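Local atomic coordinates of cyclic dimeric GMP binding protein (Pseudomonas fluorescens, PDB entry 3PJV), a protein that binds cyclic di-GMP and probably relays that signal through its periplasmic domain, described here, to control proteolysis in the periplasm. Residues Ser8-Thr11 with Gln12-Gln16; Pro39-Val42 with Glu43-Ser47; Asp83-Val86 with Lys87-Leu91. One frame throughout, in Å; residues are numbered along the deposited sequence. Where two conformers were deposited one is given.

Interaction 1: Ser8-Thr11 with Gln12-Gln16; sequences SSRT and QYVNQ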
ATOM      1  N   SER A   8       8.350  -8.156 -20.492  1.00 33.62           N
ATOM      2  CA  SER A   8       7.349  -7.084 -20.462  1.00 33.60           C
ATOM      3  C   SER A   8       6.664  -6.979 -19.095  1.00 33.56           C
ATOM      4  O   SER A   8       6.447  -5.879 -18.583  1.00 32.09           O
ATOM      5  CB  SER A   8       6.315  -7.244 -21.584  1.00 39.28           C
ATOM      6  OG  SER A   8       5.514  -8.393 -21.393  1.00 42.81           O
ATOM      7  N   SER A   9       6.333  -8.122 -18.502  1.00 31.91           N
ATOM      8  CA  SER A   9       5.712  -8.152 -17.180  0.54 31.25           C
ATOM      9  C   SER A   9       6.607  -7.513 -16.127  1.00 28.03           C
ATOM     10  O   SER A   9       6.146  -6.733 -15.292  1.00 23.60           O
ATOM     11  CB  SER A   9       5.382  -9.592 -16.766  0.54 31.89           C
ATOM     12  OG  SER A   9       4.223 -10.055 -17.426  0.54 30.58           O
ATOM     13  N   ARG A  10       7.890  -7.859 -16.161  1.00 25.61           N
ATOM     14  CA  ARG A  10       8.858  -7.303 -15.221  1.00 21.53           C
ATOM     15  C   ARG A  10       8.910  -5.783 -15.352  1.00 21.25           C
ATOM     16  O   ARG A  10       8.881  -5.050 -14.368  1.00 23.08           O
ATOM     17  CB  ARG A  10      10.244  -7.912 -15.480  1.00 22.10           C
ATOM     18  CG  ARG A  10      11.319  -7.455 -14.513  1.00 21.65           C
ATOM     19  CD  ARG A  10      12.684  -8.010 -14.922  1.00 21.82           C
ATOM     20  NE  ARG A  10      13.716  -7.589 -13.986  1.00 22.31           N
ATOM     21  CZ  ARG A  10      14.286  -6.388 -13.975  1.00 23.57           C
ATOM     22  NH1 ARG A  10      13.946  -5.450 -14.866  1.00 24.94           N
ATOM     23  NH2 ARG A  10      15.203  -6.115 -13.065  1.00 21.15           N
ATOM     24  N   THR A  11       8.991  -5.306 -16.581  1.00 20.43           N
ATOM     25  CA  THR A  11       9.005  -3.861 -16.807  1.00 20.60           C
ATOM     26  C   THR A  11       7.760  -3.162 -16.228  1.00 22.19           C
ATOM     27  O   THR A  11       7.859  -2.071 -15.663  1.00 23.54           O
ATOM     28  CB  THR A  11       9.195  -3.562 -18.302  1.00 25.78           C
ATOM     29  OG1 THR A  11      10.497  -4.020 -18.692  1.00 24.85           O
ATOM     30  CG2 THR A  11       9.060  -2.063 -18.605  1.00 26.88           C
ATOM     31  N   GLN A  12       6.598  -3.797 -16.362  1.00 24.17           N
ATOM     32  CA  GLN A  12       5.357  -3.266 -15.792  1.00 24.66           C
ATOM     33  C   GLN A  12       5.457  -3.086 -14.283  1.00 21.61           C
ATOM     34  O   GLN A  12       5.034  -2.061 -13.743  1.00 21.53           O
ATOM     35  CB  GLN A  12       4.169  -4.190 -16.106  1.00 32.22           C
ATOM     36  CG  GLN A  12       3.744  -4.207 -17.564  1.00 41.59           C
ATOM     37  CD  GLN A  12       2.725  -5.296 -17.861  1.00 50.72           C
ATOM     38  OE1 GLN A  12       2.307  -5.473 -19.006  1.00 55.94           O
ATOM     39  NE2 GLN A  12       2.325  -6.036 -16.828  1.00 51.34           N
ATOM     40  N   TYR A  13       6.000  -4.088 -13.592  1.00 20.95           N
ATOM     41  CA  TYR A  13       6.160  -3.999 -12.146  1.00 21.71           C
ATOM     42  C   TYR A  13       7.206  -2.980 -11.756  1.00 20.87           C
ATOM     43  O   TYR A  13       7.061  -2.294 -10.744  1.00 19.77           O
ATOM     44  CB  TYR A  13       6.508  -5.358 -11.537  1.00 22.76           C
ATOM     45  CG  TYR A  13       5.333  -6.293 -11.460  1.00 24.70           C
ATOM     46  CD1 TYR A  13       4.305  -6.077 -10.553  1.00 28.94           C
ATOM     47  CD2 TYR A  13       5.260  -7.407 -12.283  1.00 29.11           C
ATOM     48  CE1 TYR A  13       3.224  -6.948 -10.479  1.00 35.75           C
ATOM     49  CE2 TYR A  13       4.188  -8.279 -12.219  1.00 32.55           C
ATOM     50  CZ  TYR A  13       3.178  -8.051 -11.315  1.00 36.53           C
ATOM     51  OH  TYR A  13       2.121  -8.935 -11.263  1.00 41.09           O
ATOM     52  N   VAL A  14       8.270  -2.894 -12.550  1.00 21.07           N
ATOM     53  CA  VAL A  14       9.292  -1.886 -12.305  1.00 19.78           C
ATOM     54  C   VAL A  14       8.667  -0.499 -12.405  1.00 18.87           C
ATOM     55  O   VAL A  14       8.880   0.348 -11.540  1.00 19.53           O
ATOM     56  CB  VAL A  14      10.459  -2.000 -13.288  1.00 20.14           C
ATOM     57  CG1 VAL A  14      11.328  -0.732 -13.241  1.00 22.46           C
ATOM     58  CG2 VAL A  14      11.290  -3.249 -12.966  1.00 19.97           C
ATOM     59  N   ASN A  15       7.881  -0.279 -13.454  1.00 20.13           N
ATOM     60  CA  ASN A  15       7.259   1.025 -13.655  1.00 20.47           C
ATOM     61  C   ASN A  15       6.236   1.315 -12.560  1.00 22.40           C
ATOM     62  O   ASN A  15       6.135   2.444 -12.071  1.00 21.24           O
ATOM     63  CB  ASN A  15       6.608   1.116 -15.037  1.00 22.37           C
ATOM     64  CG  ASN A  15       7.630   1.139 -16.160  1.00 25.31           C
ATOM     65  OD1 ASN A  15       8.815   1.385 -15.932  1.00 27.81           O
ATOM     66  ND2 ASN A  15       7.175   0.903 -17.377  1.00 26.26           N
ATOM     67  N   GLN A  16       5.477   0.290 -12.190  1.00 22.06           N
ATOM     68  CA  GLN A  16       4.492   0.417 -11.119  1.00 22.42           C
ATOM     69  C   GLN A  16       5.117   0.797  -9.775  1.00 18.28           C
ATOM     70  O   GLN A  16       4.641   1.718  -9.115  1.00 18.97           O
ATOM     71  CB  GLN A  16       3.649  -0.859 -10.988  1.00 23.94           C
ATOM     72  CG  GLN A  16       2.535  -0.740  -9.976  1.00 28.36           C
ATOM     73  CD  GLN A  16       1.618  -1.950  -9.988  1.00 34.62           C
ATOM     74  OE1 GLN A  16       0.396  -1.812 -10.004  1.00 43.93           O
ATOM     75  NE2 GLN A  16       2.203  -3.140  -9.974  1.00 31.05           N
TER

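Interaction 2: Pro39-Val42 with Glu43-Ser47; sequences PAMV and ELLVS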
ATOM      1  N   PRO A  39       9.315  21.225  13.251  1.00 39.64           N
ATOM      2  CA  PRO A  39      10.016  19.933  13.274  1.00 38.81           C
ATOM      3  C   PRO A  39       9.142  18.763  13.734  1.00 34.82           C
ATOM      4  O   PRO A  39       9.205  17.699  13.123  1.00 32.63           O
ATOM      5  CB  PRO A  39      11.185  20.168  14.244  1.00 41.85           C
ATOM      6  CG  PRO A  39      10.903  21.482  14.924  1.00 42.64           C
ATOM      7  CD  PRO A  39      10.042  22.268  13.993  1.00 42.09           C
ATOM      8  N   ALA A  40       8.341  18.958  14.777  1.00 35.30           N
ATOM      9  CA  ALA A  40       7.468  17.899  15.269  1.00 36.46           C
ATOM     10  C   ALA A  40       6.482  17.447  14.193  1.00 33.80           C
ATOM     11  O   ALA A  40       6.305  16.248  13.967  1.00 30.62           O
ATOM     12  CB  ALA A  40       6.729  18.352  16.523  1.00 39.12           C
HETATM   13  N   MSE A  41       5.856  18.409  13.517  1.00 32.20           N
HETATM   14  CA  MSE A  41       4.880  18.091  12.480  1.00 31.45           C
HETATM   15  C   MSE A  41       5.558  17.380  11.318  1.00 28.59           C
HETATM   16  O   MSE A  41       4.977  16.493  10.695  1.00 28.95           O
HETATM   17  CB  MSE A  41       4.183  19.356  11.970  1.00 34.33           C
HETATM   18  CG  MSE A  41       3.039  19.065  11.013  1.00 34.99           C
HETATM   19 SE   MSE A  41       1.577  18.183  12.005  1.00 59.68          SE
HETATM   20  CE  MSE A  41       1.664  19.338  13.518  1.00 33.37           C
ATOM     21  N   VAL A  42       6.784  17.783  11.010  1.00 26.67           N
ATOM     22  CA  VAL A  42       7.503  17.147   9.910  1.00 26.49           C
ATOM     23  C   VAL A  42       7.697  15.673  10.240  1.00 26.98           C
ATOM     24  O   VAL A  42       7.404  14.792   9.425  1.00 26.38           O
ATOM     25  CB  VAL A  42       8.854  17.811   9.645  1.00 27.86           C
ATOM     26  CG1 VAL A  42       9.689  16.942   8.711  1.00 29.24           C
ATOM     27  CG2 VAL A  42       8.638  19.208   9.058  1.00 26.45           C
ATOM     28  N   GLU A  43       8.163  15.402  11.453  1.00 25.34           N
ATOM     29  CA  GLU A  43       8.346  14.020  11.872  1.00 26.91           C
ATOM     30  C   GLU A  43       7.022  13.254  11.874  1.00 27.90           C
ATOM     31  O   GLU A  43       6.966  12.099  11.448  1.00 26.40           O
ATOM     32  CB  GLU A  43       9.030  13.940  13.240  1.00 32.55           C
ATOM     33  CG  GLU A  43       9.383  12.514  13.635  1.00 44.57           C
ATOM     34  CD  GLU A  43      10.313  12.445  14.830  1.00 54.08           C
ATOM     35  OE1 GLU A  43      10.687  11.320  15.230  1.00 56.44           O
ATOM     36  OE2 GLU A  43      10.671  13.514  15.367  1.00 59.87           O
ATOM     37  N   LEU A  44       5.953  13.900  12.336  1.00 26.53           N
ATOM     38  CA  LEU A  44       4.639  13.259  12.365  1.00 29.18           C
ATOM     39  C   LEU A  44       4.163  12.866  10.976  1.00 27.99           C
ATOM     40  O   LEU A  44       3.665  11.761  10.760  1.00 26.25           O
ATOM     41  CB  LEU A  44       3.591  14.173  13.000  1.00 33.49           C
ATOM     42  CG  LEU A  44       3.328  13.976  14.484  1.00 41.06           C
ATOM     43  CD1 LEU A  44       1.933  14.472  14.819  1.00 43.66           C
ATOM     44  CD2 LEU A  44       3.468  12.514  14.836  1.00 41.12           C
ATOM     45  N   LEU A  45       4.306  13.793  10.035  1.00 24.80           N
ATOM     46  CA  LEU A  45       3.845  13.572   8.670  1.00 26.77           C
ATOM     47  C   LEU A  45       4.644  12.489   7.959  1.00 28.00           C
ATOM     48  O   LEU A  45       4.087  11.708   7.191  1.00 28.61           O
ATOM     49  CB  LEU A  45       3.903  14.877   7.876  1.00 26.17           C
ATOM     50  CG  LEU A  45       2.795  15.851   8.277  1.00 28.88           C
ATOM     51  CD1 LEU A  45       3.034  17.220   7.660  1.00 29.92           C
ATOM     52  CD2 LEU A  45       1.428  15.297   7.878  1.00 29.62           C
ATOM     53  N   VAL A  46       5.945  12.431   8.220  1.00 24.19           N
ATOM     54  CA  VAL A  46       6.759  11.376   7.636  1.00 23.53           C
ATOM     55  C   VAL A  46       6.426  10.013   8.260  1.00 24.45           C
ATOM     56  O   VAL A  46       6.305   9.013   7.554  1.00 25.34           O
ATOM     57  CB  VAL A  46       8.260  11.659   7.781  1.00 21.98           C
ATOM     58  CG1 VAL A  46       9.087  10.463   7.282  1.00 21.12           C
ATOM     59  CG2 VAL A  46       8.639  12.931   7.017  1.00 21.56           C
ATOM     60  N   SER A  47       6.269   9.983   9.581  1.00 23.17           N
ATOM     61  CA  SER A  47       5.923   8.735  10.272  1.00 28.33           C
ATOM     62  C   SER A  47       4.600   8.166   9.791  1.00 31.56           C
ATOM     63  O   SER A  47       4.465   6.949   9.613  1.00 34.15           O
ATOM     64  CB  SER A  47       5.862   8.957  11.787  1.00 30.75           C
ATOM     65  OG  SER A  47       7.159   9.102  12.319  1.00 37.69           O
TER

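Interaction 3: Asp83-Val86 with Lys87-Leu91; sequences DWFV and KLIGL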
ATOM      1  N   ASP A  83       4.018 -19.577   7.847  1.00 28.55           N
ATOM      2  CA  ASP A  83       2.566 -19.675   7.875  1.00 36.01           C
ATOM      3  C   ASP A  83       2.057 -19.783   9.300  1.00 33.04           C
ATOM      4  O   ASP A  83       1.048 -19.176   9.658  1.00 34.48           O
ATOM      5  CB  ASP A  83       2.111 -20.911   7.096  1.00 49.66           C
ATOM      6  CG  ASP A  83       2.727 -20.988   5.712  1.00 66.90           C
ATOM      7  OD1 ASP A  83       3.949 -21.244   5.611  1.00 71.84           O
ATOM      8  OD2 ASP A  83       1.986 -20.797   4.721  1.00 73.11           O
ATOM      9  N   TRP A  84       2.766 -20.556  10.116  1.00 29.10           N
ATOM     10  CA  TRP A  84       2.329 -20.802  11.484  1.00 29.65           C
ATOM     11  C   TRP A  84       2.346 -19.539  12.349  1.00 30.11           C
ATOM     12  O   TRP A  84       1.632 -19.463  13.346  1.00 29.35           O
ATOM     13  CB  TRP A  84       3.141 -21.926  12.135  1.00 30.41           C
ATOM     14  CG  TRP A  84       4.622 -21.720  12.147  1.00 25.53           C
ATOM     15  CD1 TRP A  84       5.540 -22.302  11.313  1.00 24.98           C
ATOM     16  CD2 TRP A  84       5.372 -20.890  13.047  1.00 25.48           C
ATOM     17  NE1 TRP A  84       6.803 -21.884  11.640  1.00 26.26           N
ATOM     18  CE2 TRP A  84       6.731 -21.016  12.698  1.00 25.84           C
ATOM     19  CE3 TRP A  84       5.025 -20.052  14.112  1.00 25.86           C
ATOM     20  CZ2 TRP A  84       7.744 -20.333  13.373  1.00 24.93           C
ATOM     21  CZ3 TRP A  84       6.029 -19.372  14.775  1.00 23.64           C
ATOM     22  CH2 TRP A  84       7.373 -19.516  14.404  1.00 23.82           C
ATOM     23  N   PHE A  85       3.149 -18.548  11.960  1.00 30.27           N
ATOM     24  CA  PHE A  85       3.207 -17.291  12.706  1.00 27.01           C
ATOM     25  C   PHE A  85       1.936 -16.466  12.488  1.00 27.67           C
ATOM     26  O   PHE A  85       1.461 -15.782  13.395  1.00 27.98           O
ATOM     27  CB  PHE A  85       4.455 -16.485  12.326  1.00 28.46           C
ATOM     28  CG  PHE A  85       4.600 -15.183  13.087  1.00 28.08           C
ATOM     29  CD1 PHE A  85       5.000 -15.189  14.416  1.00 30.80           C
ATOM     30  CD2 PHE A  85       4.355 -13.967  12.474  1.00 28.21           C
ATOM     31  CE1 PHE A  85       5.135 -14.009  15.124  1.00 29.76           C
ATOM     32  CE2 PHE A  85       4.503 -12.769  13.172  1.00 28.51           C
ATOM     33  CZ  PHE A  85       4.892 -12.797  14.504  1.00 29.10           C
ATOM     34  N   VAL A  86       1.377 -16.549  11.284  1.00 31.71           N
ATOM     35  CA  VAL A  86       0.117 -15.883  10.983  1.00 29.34           C
ATOM     36  C   VAL A  86      -1.002 -16.332  11.912  1.00 32.20           C
ATOM     37  O   VAL A  86      -1.723 -15.506  12.471  1.00 32.08           O
ATOM     38  CB  VAL A  86      -0.319 -16.117   9.521  1.00 37.81           C
ATOM     39  CG1 VAL A  86      -1.580 -15.328   9.206  1.00 40.27           C
ATOM     40  CG2 VAL A  86       0.790 -15.717   8.583  1.00 34.84           C
ATOM     41  N   LYS A  87      -1.144 -17.648  12.072  1.00 33.03           N
ATOM     42  CA  LYS A  87      -2.151 -18.205  12.967  1.00 38.76           C
ATOM     43  C   LYS A  87      -1.880 -17.761  14.398  1.00 35.08           C
ATOM     44  O   LYS A  87      -2.795 -17.364  15.122  1.00 37.24           O
ATOM     45  CB  LYS A  87      -2.141 -19.735  12.894  1.00 45.89           C
ATOM     46  CG  LYS A  87      -1.994 -20.282  11.482  1.00 55.27           C
ATOM     47  CD  LYS A  87      -1.893 -21.805  11.489  1.00 61.90           C
ATOM     48  CE  LYS A  87      -0.756 -22.269  12.384  1.00 64.14           C
ATOM     49  NZ  LYS A  87      -0.605 -23.747  12.398  1.00 65.84           N
ATOM     50  N   LEU A  88      -0.612 -17.830  14.795  1.00 32.49           N
ATOM     51  CA  LEU A  88      -0.197 -17.432  16.136  1.00 31.95           C
ATOM     52  C   LEU A  88      -0.566 -15.980  16.430  1.00 32.05           C
ATOM     53  O   LEU A  88      -1.197 -15.690  17.446  1.00 34.54           O
ATOM     54  CB  LEU A  88       1.311 -17.648  16.309  1.00 34.66           C
ATOM     55  CG  LEU A  88       1.944 -17.423  17.682  1.00 40.28           C
ATOM     56  CD1 LEU A  88       1.313 -18.328  18.734  1.00 38.27           C
ATOM     57  CD2 LEU A  88       3.451 -17.656  17.611  1.00 41.57           C
ATOM     58  N   ILE A  89      -0.176 -15.073  15.536  1.00 31.67           N
ATOM     59  CA  ILE A  89      -0.500 -13.659  15.695  1.00 34.19           C
ATOM     60  C   ILE A  89      -2.009 -13.428  15.577  1.00 37.95           C
ATOM     61  O   ILE A  89      -2.584 -12.667  16.343  1.00 40.27           O
ATOM     62  CB  ILE A  89       0.283 -12.779  14.685  1.00 39.46           C
ATOM     63  CG1 ILE A  89       1.261 -11.871  15.426  1.00 41.29           C
ATOM     64  CG2 ILE A  89      -0.655 -11.926  13.863  1.00 44.28           C
ATOM     65  CD1 ILE A  89       2.159 -12.587  16.370  1.00 43.54           C
ATOM     66  N   GLY A  90      -2.648 -14.099  14.624  1.00 37.80           N
ATOM     67  CA  GLY A  90      -4.083 -13.987  14.437  1.00 39.14           C
ATOM     68  C   GLY A  90      -4.545 -12.552  14.254  1.00 41.10           C
ATOM     69  O   GLY A  90      -5.333 -12.036  15.045  1.00 45.09           O
ATOM     70  N   LEU A  91      -4.037 -11.903  13.211  1.00 32.64           N
ATOM     71  CA  LEU A  91      -4.446 -10.545  12.863  1.00 36.53           C
ATOM     72  C   LEU A  91      -5.876 -10.499  12.338  1.00 40.16           C
ATOM     73  O   LEU A  91      -6.254 -11.289  11.473  1.00 41.06           O
ATOM     74  CB  LEU A  91      -3.519  -9.979  11.789  1.00 35.82           C
ATOM     75  CG  LEU A  91      -2.470  -8.944  12.183  1.00 41.23           C
ATOM     76  CD1 LEU A  91      -2.044  -8.180  10.943  1.00 35.84           C
ATOM     77  CD2 LEU A  91      -3.021  -7.998  13.217  1.00 44.77           C
TER
HETATM   78  O   HOH W   1      -2.737 -13.168  11.363  1.00 30.80           O

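Interaction 1: Ser8-Thr11 with Gln12-Gln16
With CG turned away from the backbone N (chi1 -177°) and its chain extended as far as NE, Arg10 brings its guanidinium out beside Val14, the residue one turn further along the helix. The two side chains cross obliquely, and NH1 of Arg10 comes to 3.9 Å from CG2 of Val14, a van der Waals contact. The same methyl, CG2 of Val14, lies 3.3 Å from O of Arg10. On the next face Thr11 and Asn15 run side by side in the same direction, CG2 of Thr11 3.7 Å from ND2 of Asn15, while OG1 of Thr11 turns back to bond the carbonyl of Glu7. Tyr13 sends its CG beside the backbone N (chi1 -75°), which carries CD2 of the ring to 3.2 Å from O of Ser9. That oxygen also receives the amide of Tyr13, at 3.1 Å from N of Tyr13. The remaining i to i+4 bonds of this regular alpha-helix include Val14 N to Arg10 O at 2.9 Å and Asn15 N to Thr11 O at 2.8 Å.

The charged end of Arg10 has its strongest partner in the second subunit, where NE bonds the carbonyl O of Ile89 and NH2 makes a weak bond to that of Gly90. Leu91 of that subunit packs on both Arg10 and Val14. Within the helix, then, the contact of Arg10 with Val14 is apolar packing only, and the polar reach of the guanidinium is directed across the dimer interface, to main-chain carbonyls.

Interaction 2: Pro39-Val42 with Glu43-Ser47
Met41, a selenomethionine in the crystal, meets Leu45 one helical turn later, and Val42 meets Val46 in the same i to i+4 spacing. The first pair is the closer: CG of Met41 lies 3.8 Å from the methyl CD1 of Leu45, the two side chains passing at a slant. Leu45 holds CG beside its backbone N (chi1 -74°), which turns the side chain back over the preceding turn and leaves CG 3.3 Å from O of Met41. Met41 itself bends at chi2 and chi3, and it is CG, not the selenium, that does the touching.

Between Val42 and Val46 the contact is slacker, CG1 of Val42 standing 4.5 Å from CG2 of Val46, yet both residues are buried because other parts of the domain close over them. Leu32 of helix 6-32 packs against Val42 and Leu45, while Ile58 and Val60 of strand 55-62 lie against Val46.

The solvent side is looser. Ala40 and Leu44 are exposed, and here the link is chiefly main chain: Leu44 N bonds Ala40 O at 2.9 Å. CB of Leu44 rests 3.6 Å from O of Ala40. Glu43, also exposed, has an extended chain, and its OE1 forms a salt bridge with Arg72 that joins this helix to strand 68-73.

At the start of the helix, N of Glu43 bonds O of Pro39 at 3.0 Å with a nearly straight N-H...O angle of 168°. Proline suits such a place, as the first turn asks no amide hydrogen of it. The arrangement is that of an amphipathic alpha-helix, its apolar stripe laid on a neighbouring helix and strand and its other flank largely exposed.

Interaction 3: Asp83-Val86 with Lys87-Leu91
O of Val86 is gripped twice: by the amide of Gly90, with N of Gly90 at 2.7 Å, and by a water that donates to it at 2.8 Å from that O. The same water accepts from N of Leu91, at 2.6 Å from that N, and so bridges the amide of Leu91, the residue after Gly90, back to the last turn of the helix. Gly90 leaves helical geometry with a positive phi of 55°, ending the helix. One residue earlier, N of Ile89 bonds O of Phe85 at 2.8 Å, almost straight at 173°.

The side chains of that pair cross, with CB of Ile89 over one face of the Phe85 ring and CD1 of Ile89 tight against its far end, 3.3 Å from CZ of Phe85. On the exposed side, CD2 of Leu88 comes to the edge of the Trp84 indole, 4.2 Å from CZ3 of Trp84, the two side chains pointing the same way. Lys87 bends at chi3 (-56°), laying CE 3.5 Å from CA of Trp84.

The second subunit supplies Val78 against Val86, while Phe85 and Ile89 face helix 117-128, packing on Leu123, and Phe85 stacks edge-to-face with Trp124 of that helix.

How the interactions relate
All three contacts lie within single helices, so none closes a loop; they follow in series along the chain and neither nest nor cross. Interaction 1 comes first, near the start of helix 6-32, and interaction 2 opens the next helix, 39-50, on the opposite side of the chain's centre, about 32 Å away between centres. Interaction 3 spans helix 83-89, which in sequence lies between the antiparallel pair 55-62/68-73 and the pair 96-102/105-114. Within one chain they do not touch. Interactions 1 and 3 are joined across the dimer, whereas interaction 2 meets no other chain of the assembly and joins helix 39-50 to helix 6-32 and to strands 55-62 and 68-73 of its own subunit.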